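Local coordinates for protein response regulator (Colwellia psychrerythraea, PDB 3EQZ) that is a response regulator built on a CheY-like receiver domain, and so probably relays signals in two-component signal transduction, at residues I65-L68 and A69-S73; S43-K46 and Q47-I50; P109-T112 and E113-T116; C16-L19 and K20-V23. All coordinates share one frame; numbering follows the deposited sequence.

Interaction 1 of 4, residues I65-L68 and A69-S73; sequences IRHL and AEHKS
His71 lies over one face of the His67 ring, with its ND1 3.3 Å above that plane and displaced toward the rim. The rings are tilted 39° to each other, centroids 4.2 Å apart, an oblique aromatic pair. The other flat group is the guanidinium of Arg66, met at its edge and near its plane by Glu70. Arg66, His67 and Glu70 lie in the last turns of helix 60-70 and His71 just beyond it, where a Schellman motif closes the helix.

In Arg66, CG turns away from the backbone N and the chain then bends at chi2 and chi3, which folds NH1 back alongside the extended Glu70. The resulting salt bridge, Arg66 NH1 to Glu70 OE2, is modelled at 2.4 Å, so its exact length is doubtful. Arg66 NH2 has a second carboxylate partner in Glu63, one turn earlier; a charge shared in this way suits a long basic chain near the surface.

His67 O is gripped twice by one residue: His71 N donates over 3.1 Å, and His71 ND1 reaches the same oxygen from above the carbonyl plane. Histidine suits the helix end because its ring can supply this extra N-H. Leu68, facing inward, packs on Leu44 and on Ile50 of strand 49-53, while Ala69, small enough for close approach, meets Met59 of the second subunit.

Lys72 takes the positive phi of the C-prime position, its N donating to Ala69 O at 2.9 Å. Ser73 N donates to Leu68 O, also at 2.9 Å.

Interaction 2 of 4, residues S43-K46 and Q47-I50; sequences SLNK and QDII
The side chain of Asp48 reaches back across the type I beta turn Asn45-Asp48, which leads the chain into strand 49-53 of the receiver domain. Its CB lies 3.5 Å from Asn45 O, the carbonyl that accepts from Asp48 N to close the turn. CG is placed beside the backbone N of Asp48 (chi1 -62°), which turns the carboxylate toward the start of the turn. There OD2 accepts from Asn45 N, modelled at 2.5 Å, an improbably short and therefore doubtful length; the bond is almost straight, but the N-H arrives from above the carboxylate plane. The same oxygen rests 3.4 Å from Leu44 CA. Arg5 forms a salt bridge to OD2, so this buried oxygen has both a backbone and a charged partner. Aspartate suits the place: it is short enough to reach back over the turn, and its charge answers Arg5.

Farther along, Leu44 and Ile50 cross at about a right angle, CD1 to CD1 at 3.6 Å, as branched apolar chains suited to the layer they share with Phe39 and Leu68. Gln47 bends at chi2, bringing its NE2 to 3.5 Å from Asn45 CB. A water donates to Lys46 O at 2.7 Å and to Asp48 O at 2.9 Å.

Interaction 3 of 4, residues P109-T112 and E113-T116; sequences PINT and EVLT
Thr112 O is gripped by two donors of Thr116: the hydroxyl OG1 at 2.8 Å and the backbone N at 2.9 Å. They reach the carbonyl from opposite faces of its plane, so it is held from both. Thr116 can do this because its OG1 stands beside its own backbone N (chi1 -62°), leaning back along the helix toward the preceding turn.

Asn111 occupies the N-cap of helix 112-124. With CG swung away from its backbone N (chi1 -178°), its OD1 accepts from Val114 N at 2.9 Å, the donor lying above the amide carbonyl plane. The backbone O of Asn111 takes Leu115 N at 3.1 Å, starting the regular helical bonding. Asparagine suits this place because its short amide can curl back onto the first turn; the CG2 branch of Val114 packs against it, 3.8 Å from Asn111 CG. Just upstream, the peptide bond before Pro109 is cis, a recurrent feature of receiver domains. Ile110 extends toward Leu115, both apolar and turned to helix 13-23.

The capping bond gives an acceptor to an N-H of the first turn, where the usual partner four residues back lies before the helix, and the amide oxygen would probably be stabilised by the positive end of the helix dipole.

Interaction 4 of 4, residues C16-L19 and K20-V23; sequences CNLL and KTIV
In Thr21, chi1 of 64° sets OG1 between the backbone N and the carbonyl carbon, and this rotation aims both branches at the preceding turn. OG1 donates to Leu18 O at 2.9 Å, while the methyl CG2 comes to 3.2 Å from Asn17 O. Leu18 O therefore serves two donors, since Ile22 N also reaches it at 3.1 Å. Threonine is at ease on an exposed helix face when its hydroxyl can bind the backbone in this way.

Leu18 carries CG on the far side from its N (chi1 168°), and Ile22 places CG1 beside its own. The two chains lean together until CD1 of Leu18 and CD1 of Ile22 are 3.8 Å apart. On the solvent side, the amide of Asn17 lies against Thr21, ND2 3.9 Å from CG2.

Helix 13-23, which carries all these residues, is the connection of a beta-alpha-beta unit running from strand 6-9 to strand 30-33. Its inner face is made of compact or branched apolar side chains: Cys16 and Leu19 rest on Ile8, and Val23 on Val6 and Val30. Ile22 is turned instead to helix 112-124, where it meets Thr112 and Thr116. Lys20 lays its aliphatic chain against Ile8 and Val30 before its extended end leads away from the neighbouring turn.

Near the helix end Val23 N donates to Leu19 O at 2.9 Å, and Val23 CG2 approaches the same oxygen to 3.3 Å.

In the fold
The four contacts form two pairs about the five-stranded parallel sheet of the receiver domain. Interactions 1 and 2 touch, their centres 12 Å apart: Leu68 CD2 lies 3.8 Å from Leu44 CD1 and 4.0 Å from Ile50 CD1, so the end of helix 60-70 packs on the entrance to strand 49-53. Interactions 3 and 4, with centres 11 Å apart, join helices 112-124 and 13-23; Thr112 CG2 meets Ile22 CD1, and Ile110 CG2 meets Leu18 CD2, each at 3.5 Å. Interactions 1 and 3 lie on opposite sides of the chain's centre, their own centres about 27 Å apart. Interactions 2 and 4 come within about 8 Å at their nearest atoms without touching.

Interaction 1 of 4, residues I65-L68 and A69-S73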
loop_
_atom_site.group_PDB
_atom_site.type_symbol
_atom_site.label_atom_id
_atom_site.label_comp_id
_atom_site.label_asym_id
_atom_site.label_seq_id
_atom_site.Cartn_x
_atom_site.Cartn_y
_atom_site.Cartn_z
ATOM N N ILE B 65 -9.621 -5.150 15.870
ATOM C CA ILE B 65 -8.276 -5.642 15.546
ATOM C C ILE B 65 -7.273 -5.308 16.628
ATOM O O ILE B 65 -6.548 -6.193 17.109
ATOM C CB ILE B 65 -7.803 -5.084 14.170
ATOM C CG1 ILE B 65 -8.591 -5.770 13.057
ATOM C CG2 ILE B 65 -6.291 -5.281 13.988
ATOM C CD1 ILE B 65 -8.395 -5.104 11.689
ATOM N N ARG B 66 -7.233 -4.030 17.026
ATOM C CA ARG B 66 -6.419 -3.594 18.170
ATOM C C ARG B 66 -6.704 -4.433 19.434
ATOM O O ARG B 66 -5.808 -4.933 20.067
ATOM C CB ARG B 66 -6.658 -2.105 18.501
ATOM C CG ARG B 66 -5.491 -1.536 19.342
ATOM C CD ARG B 66 -5.857 -0.461 20.366
ATOM N NE ARG B 66 -7.022 -0.814 21.141
ATOM C CZ ARG B 66 -7.009 -1.548 22.249
ATOM N NH1 ARG B 66 -5.863 -2.025 22.739
ATOM N NH2 ARG B 66 -8.169 -1.835 22.854
ATOM N N HIS B 67 -7.968 -4.569 19.813
ATOM C CA HIS B 67 -8.272 -5.373 21.008
ATOM C C HIS B 67 -7.792 -6.828 20.860
ATOM O O HIS B 67 -7.137 -7.381 21.738
ATOM C CB HIS B 67 -9.784 -5.340 21.285
ATOM C CG HIS B 67 -10.189 -6.165 22.475
ATOM N ND1 HIS B 67 -10.336 -5.625 23.743
ATOM C CD2 HIS B 67 -10.469 -7.487 22.590
ATOM C CE1 HIS B 67 -10.681 -6.585 24.589
ATOM N NE2 HIS B 67 -10.767 -7.725 23.912
ATOM N N LEU B 68 -8.120 -7.448 19.729
ATOM C CA LEU B 68 -7.710 -8.835 19.498
ATOM C C LEU B 68 -6.211 -8.997 19.580
ATOM O O LEU B 68 -5.728 -9.964 20.143
ATOM C CB LEU B 68 -8.231 -9.361 18.132
ATOM C CG LEU B 68 -9.747 -9.470 17.946
ATOM C CD1 LEU B 68 -10.020 -9.762 16.507
ATOM C CD2 LEU B 68 -10.419 -10.533 18.791
ATOM N N ALA B 69 -5.470 -8.059 19.012
ATOM C CA ALA B 69 -4.000 -8.156 19.004
ATOM C C ALA B 69 -3.429 -7.974 20.420
ATOM O O ALA B 69 -2.505 -8.672 20.830
ATOM C CB ALA B 69 -3.392 -7.096 18.069
ATOM N N GLU B 70 -3.963 -7.005 21.164
ATOM C CA GLU B 70 -3.458 -6.778 22.536
ATOM C C GLU B 70 -3.663 -7.999 23.443
ATOM O O GLU B 70 -2.767 -8.378 24.205
ATOM C CB GLU B 70 -4.102 -5.549 23.144
ATOM C CG GLU B 70 -3.770 -5.396 24.605
ATOM C CD GLU B 70 -4.656 -4.382 25.290
ATOM O OE1 GLU B 70 -4.793 -4.498 26.547
ATOM O OE2 GLU B 70 -5.216 -3.493 24.562
ATOM N N HIS B 71 -4.818 -8.642 23.340
ATOM C CA HIS B 71 -5.034 -9.911 24.031
ATOM C C HIS B 71 -4.466 -11.110 23.293
ATOM O O HIS B 71 -4.698 -12.221 23.685
ATOM C CB HIS B 71 -6.523 -10.099 24.368
ATOM C CG HIS B 71 -7.034 -9.022 25.281
ATOM N ND1 HIS B 71 -7.584 -7.847 24.815
ATOM C CD2 HIS B 71 -6.953 -8.892 26.628
ATOM C CE1 HIS B 71 -7.881 -7.067 25.837
ATOM N NE2 HIS B 71 -7.507 -7.677 26.948
ATOM N N LYS B 72 -3.707 -10.896 22.219
ATOM C CA LYS B 72 -3.088 -12.033 21.543
ATOM C C LYS B 72 -4.090 -13.142 21.176
ATOM O O LYS B 72 -3.774 -14.324 21.277
ATOM C CB LYS B 72 -2.069 -12.652 22.468
ATOM C CG LYS B 72 -1.205 -11.633 23.136
ATOM C CD LYS B 72 0.207 -11.693 22.622
ATOM C CE LYS B 72 1.189 -11.132 23.664
ATOM N NZ LYS B 72 2.571 -11.018 23.096
ATOM N N SER B 73 -5.282 -12.780 20.746
ATOM C CA SER B 73 -6.223 -13.781 20.303
ATOM C C SER B 73 -5.607 -14.796 19.325
ATOM O O SER B 73 -4.872 -14.441 18.393
ATOM C CB SER B 73 -7.452 -13.113 19.685
ATOM O OG SER B 73 -8.436 -14.065 19.269
#

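Interaction 2 of 4, residues S43-K46 and Q47-I50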
loop_
_atom_site.group_PDB
_atom_site.type_symbol
_atom_site.label_atom_id
_atom_site.label_comp_id
_atom_site.label_asym_id
_atom_site.label_seq_id
_atom_site.Cartn_x
_atom_site.Cartn_y
_atom_site.Cartn_z
ATOM N N SER B 43 -13.882 -14.282 25.188
ATOM C CA SER B 43 -12.492 -14.751 25.030
ATOM C C SER B 43 -12.497 -15.937 24.044
ATOM O O SER B 43 -13.272 -16.870 24.158
ATOM C CB SER B 43 -11.792 -15.085 26.379
ATOM O OG SER B 43 -11.382 -13.911 27.116
ATOM N N LEU B 44 -11.657 -15.852 23.038
ATOM C CA LEU B 44 -11.781 -16.739 21.925
ATOM C C LEU B 44 -10.737 -17.844 21.914
ATOM O O LEU B 44 -9.673 -17.702 22.497
ATOM C CB LEU B 44 -11.697 -15.896 20.661
ATOM C CG LEU B 44 -12.669 -14.730 20.812
ATOM C CD1 LEU B 44 -12.313 -13.618 19.848
ATOM C CD2 LEU B 44 -14.117 -15.214 20.647
ATOM N N ASN B 45 -11.048 -18.938 21.229
ATOM C CA ASN B 45 -10.124 -20.044 21.158
ATOM C C ASN B 45 -9.458 -20.149 19.792
ATOM O O ASN B 45 -9.874 -19.547 18.823
ATOM C CB ASN B 45 -10.823 -21.373 21.500
ATOM C CG ASN B 45 -11.759 -21.249 22.677
ATOM O OD1 ASN B 45 -11.353 -20.790 23.757
ATOM N ND2 ASN B 45 -13.043 -21.621 22.466
ATOM N N LYS B 46 -8.427 -20.965 19.746
ATOM C CA LYS B 46 -7.678 -21.201 18.563
ATOM C C LYS B 46 -8.590 -21.686 17.451
ATOM O O LYS B 46 -8.366 -21.351 16.301
ATOM C CB LYS B 46 -6.554 -22.190 18.877
ATOM C CG LYS B 46 -5.427 -22.182 17.919
ATOM C CD LYS B 46 -4.393 -23.201 18.363
ATOM C CE LYS B 46 -3.600 -22.665 19.547
ATOM N NZ LYS B 46 -2.350 -23.454 19.954
ATOM N N GLN B 47 -9.642 -22.427 17.782
ATOM C CA GLN B 47 -10.539 -22.998 16.755
ATOM C C GLN B 47 -11.695 -22.087 16.335
ATOM O O GLN B 47 -12.438 -22.408 15.400
ATOM C CB GLN B 47 -11.085 -24.387 17.218
ATOM C CG GLN B 47 -10.070 -25.192 18.115
ATOM C CD GLN B 47 -10.260 -24.866 19.650
ATOM O OE1 GLN B 47 -11.303 -25.197 20.250
ATOM N NE2 GLN B 47 -9.272 -24.213 20.259
ATOM N N ASP B 48 -11.866 -20.962 17.028
ATOM C CA ASP B 48 -12.889 -19.984 16.650
ATOM C C ASP B 48 -12.493 -19.254 15.324
ATOM O O ASP B 48 -11.296 -19.056 15.037
ATOM C CB ASP B 48 -13.140 -18.968 17.781
ATOM C CG ASP B 48 -13.667 -19.646 19.084
ATOM O OD1 ASP B 48 -14.380 -20.704 19.013
ATOM O OD2 ASP B 48 -13.356 -19.132 20.187
ATOM N N ILE B 49 -13.495 -18.911 14.534
ATOM C CA ILE B 49 -13.335 -18.151 13.294
ATOM C C ILE B 49 -14.129 -16.840 13.418
ATOM O O ILE B 49 -15.303 -16.847 13.770
ATOM C CB ILE B 49 -13.911 -18.910 12.124
ATOM C CG1 ILE B 49 -13.120 -20.218 11.914
ATOM C CG2 ILE B 49 -13.857 -18.029 10.865
ATOM C CD1 ILE B 49 -14.014 -21.342 11.274
ATOM N N ILE B 50 -13.481 -15.717 13.177
ATOM C CA ILE B 50 -14.127 -14.410 13.335
ATOM C C ILE B 50 -14.249 -13.800 11.946
ATOM O O ILE B 50 -13.241 -13.688 11.228
ATOM C CB ILE B 50 -13.283 -13.461 14.189
ATOM C CG1 ILE B 50 -13.013 -14.103 15.569
ATOM C CG2 ILE B 50 -13.916 -12.066 14.265
ATOM C CD1 ILE B 50 -11.870 -13.381 16.322
HETATM O O HOH W 1 -9.650 -21.110 13.882
#

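Interaction 3 of 4, residues P109-T112 and E113-T116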
loop_
_atom_site.group_PDB
_atom_site.type_symbol
_atom_site.label_atom_id
_atom_site.label_comp_id
_atom_site.label_asym_id
_atom_site.label_seq_id
_atom_site.Cartn_x
_atom_site.Cartn_y
_atom_site.Cartn_z
ATOM N N PRO B 109 -19.259 -5.312 -2.490
ATOM C CA PRO B 109 -20.206 -6.305 -1.982
ATOM C C PRO B 109 -19.697 -7.713 -2.251
ATOM O O PRO B 109 -18.972 -8.006 -3.221
ATOM C CB PRO B 109 -21.496 -6.049 -2.792
ATOM C CG PRO B 109 -20.984 -5.508 -4.088
ATOM C CD PRO B 109 -19.630 -4.832 -3.830
ATOM N N ILE B 110 -20.139 -8.572 -1.373
ATOM C CA ILE B 110 -19.577 -9.871 -1.211
ATOM C C ILE B 110 -19.924 -10.792 -2.385
ATOM O O ILE B 110 -21.055 -10.793 -2.837
ATOM C CB ILE B 110 -20.143 -10.427 0.128
ATOM C CG1 ILE B 110 -19.123 -11.312 0.802
ATOM C CG2 ILE B 110 -21.471 -11.060 -0.077
ATOM C CD1 ILE B 110 -18.434 -10.539 1.902
ATOM N N ASN B 111 -18.951 -11.552 -2.877
ATOM C CA ASN B 111 -19.236 -12.621 -3.841
ATOM C C ASN B 111 -19.627 -13.859 -3.037
ATOM O O ASN B 111 -18.794 -14.504 -2.401
ATOM C CB ASN B 111 -18.039 -12.883 -4.784
ATOM C CG ASN B 111 -18.351 -13.953 -5.810
ATOM O OD1 ASN B 111 -18.905 -14.981 -5.482
ATOM N ND2 ASN B 111 -18.016 -13.704 -7.054
ATOM N N THR B 112 -20.907 -14.156 -2.993
ATOM C CA THR B 112 -21.372 -15.192 -2.072
ATOM C C THR B 112 -20.912 -16.569 -2.538
ATOM O O THR B 112 -20.672 -17.461 -1.726
ATOM C CB THR B 112 -22.918 -15.178 -1.957
ATOM O OG1 THR B 112 -23.438 -15.392 -3.264
ATOM C CG2 THR B 112 -23.424 -13.806 -1.480
ATOM N N GLU B 113 -20.774 -16.741 -3.854
ATOM C CA GLU B 113 -20.212 -17.990 -4.380
ATOM C C GLU B 113 -18.814 -18.232 -3.806
ATOM O O GLU B 113 -18.537 -19.327 -3.295
ATOM C CB GLU B 113 -20.186 -17.991 -5.939
ATOM C CG GLU B 113 -19.667 -19.265 -6.605
ATOM C CD GLU B 113 -19.584 -19.188 -8.171
ATOM O OE1 GLU B 113 -19.683 -18.094 -8.766
ATOM O OE2 GLU B 113 -19.416 -20.257 -8.799
ATOM N N VAL B 114 -17.924 -17.243 -3.926
ATOM C CA VAL B 114 -16.539 -17.427 -3.416
ATOM C C VAL B 114 -16.533 -17.677 -1.899
ATOM O O VAL B 114 -15.796 -18.526 -1.413
ATOM C CB VAL B 114 -15.595 -16.210 -3.739
ATOM C CG1 VAL B 114 -14.278 -16.312 -2.989
ATOM C CG2 VAL B 114 -15.323 -16.114 -5.214
ATOM N N LEU B 115 -17.373 -16.959 -1.154
ATOM C CA LEU B 115 -17.397 -17.113 0.303
ATOM C C LEU B 115 -17.904 -18.524 0.702
ATOM O O LEU B 115 -17.388 -19.171 1.588
ATOM C CB LEU B 115 -18.272 -16.013 0.941
ATOM C CG LEU B 115 -18.352 -16.114 2.475
ATOM C CD1 LEU B 115 -17.004 -16.134 3.193
ATOM C CD2 LEU B 115 -19.203 -14.967 3.065
ATOM N N THR B 116 -18.929 -18.983 0.025
ATOM C CA THR B 116 -19.495 -20.328 0.293
ATOM C C THR B 116 -18.456 -21.411 0.006
ATOM O O THR B 116 -18.219 -22.328 0.814
ATOM C CB THR B 116 -20.735 -20.552 -0.592
ATOM O OG1 THR B 116 -21.717 -19.577 -0.241
ATOM C CG2 THR B 116 -21.320 -21.969 -0.340
#

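Interaction 4 of 4, residues C16-L19 and K20-V23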
loop_
_atom_site.group_PDB
_atom_site.type_symbol
_atom_site.label_atom_id
_atom_site.label_comp_id
_atom_site.label_asym_id
_atom_site.label_seq_id
_atom_site.Cartn_x
_atom_site.Cartn_y
_atom_site.Cartn_z
ATOM N N CYS B 16 -24.866 -8.134 7.718
ATOM C CA CYS B 16 -24.757 -9.117 8.782
ATOM C C CYS B 16 -25.604 -10.392 8.595
ATOM O O CYS B 16 -25.141 -11.539 8.784
ATOM C CB CYS B 16 -25.143 -8.456 10.106
ATOM S SG CYS B 16 -24.536 -9.393 11.521
ATOM N N ASN B 17 -26.884 -10.175 8.290
ATOM C CA ASN B 17 -27.820 -11.259 8.040
ATOM C C ASN B 17 -27.422 -12.073 6.793
ATOM O O ASN B 17 -27.551 -13.336 6.770
ATOM C CB ASN B 17 -29.225 -10.691 7.814
ATOM C CG ASN B 17 -30.167 -11.733 7.314
ATOM O OD1 ASN B 17 -30.561 -11.740 6.128
ATOM N ND2 ASN B 17 -30.475 -12.699 8.190
ATOM N N LEU B 18 -26.940 -11.371 5.764
ATOM C CA LEU B 18 -26.456 -12.065 4.578
ATOM C C LEU B 18 -25.309 -13.017 4.915
ATOM O O LEU B 18 -25.355 -14.192 4.552
ATOM C CB LEU B 18 -26.048 -11.092 3.481
ATOM C CG LEU B 18 -25.276 -11.758 2.332
ATOM C CD1 LEU B 18 -26.162 -12.626 1.422
ATOM C CD2 LEU B 18 -24.563 -10.669 1.529
ATOM N N LEU B 19 -24.305 -12.534 5.668
ATOM C CA LEU B 19 -23.189 -13.401 6.103
ATOM C C LEU B 19 -23.729 -14.579 6.881
ATOM O O LEU B 19 -23.335 -15.743 6.684
ATOM C CB LEU B 19 -22.172 -12.641 6.977
ATOM C CG LEU B 19 -21.346 -11.585 6.232
ATOM C CD1 LEU B 19 -20.495 -10.688 7.191
ATOM C CD2 LEU B 19 -20.438 -12.251 5.132
ATOM N N LYS B 20 -24.595 -14.274 7.829
ATOM C CA LYS B 20 -25.176 -15.357 8.627
ATOM C C LYS B 20 -25.889 -16.443 7.791
ATOM O O LYS B 20 -25.794 -17.622 8.090
ATOM C CB LYS B 20 -26.146 -14.831 9.695
ATOM C CG LYS B 20 -26.552 -15.970 10.643
ATOM C CD LYS B 20 -27.271 -15.475 11.907
ATOM C CE LYS B 20 -27.234 -16.563 12.942
ATOM N NZ LYS B 20 -28.099 -16.253 14.138
ATOM N N THR B 21 -26.626 -16.051 6.768
ATOM C CA THR B 21 -27.294 -17.057 5.966
ATOM C C THR B 21 -26.304 -17.881 5.128
ATOM O O THR B 21 -26.558 -19.042 4.840
ATOM C CB THR B 21 -28.405 -16.455 5.078
ATOM O OG1 THR B 21 -27.826 -15.549 4.127
ATOM C CG2 THR B 21 -29.450 -15.707 5.931
ATOM N N ILE B 22 -25.157 -17.310 4.784
ATOM C CA ILE B 22 -24.152 -18.046 4.051
ATOM C C ILE B 22 -23.381 -19.003 4.959
ATOM O O ILE B 22 -23.020 -20.086 4.556
ATOM C CB ILE B 22 -23.163 -17.069 3.321
ATOM C CG1 ILE B 22 -23.846 -16.460 2.113
ATOM C CG2 ILE B 22 -21.897 -17.811 2.841
ATOM C CD1 ILE B 22 -23.306 -15.107 1.756
ATOM N N VAL B 23 -23.134 -18.608 6.207
ATOM C CA VAL B 23 -22.339 -19.433 7.106
ATOM C C VAL B 23 -23.134 -20.577 7.737
ATOM O O VAL B 23 -22.594 -21.658 8.023
ATOM C CB VAL B 23 -21.722 -18.575 8.277
ATOM C CG1 VAL B 23 -21.090 -19.482 9.331
ATOM C CG2 VAL B 23 -20.708 -17.501 7.754
#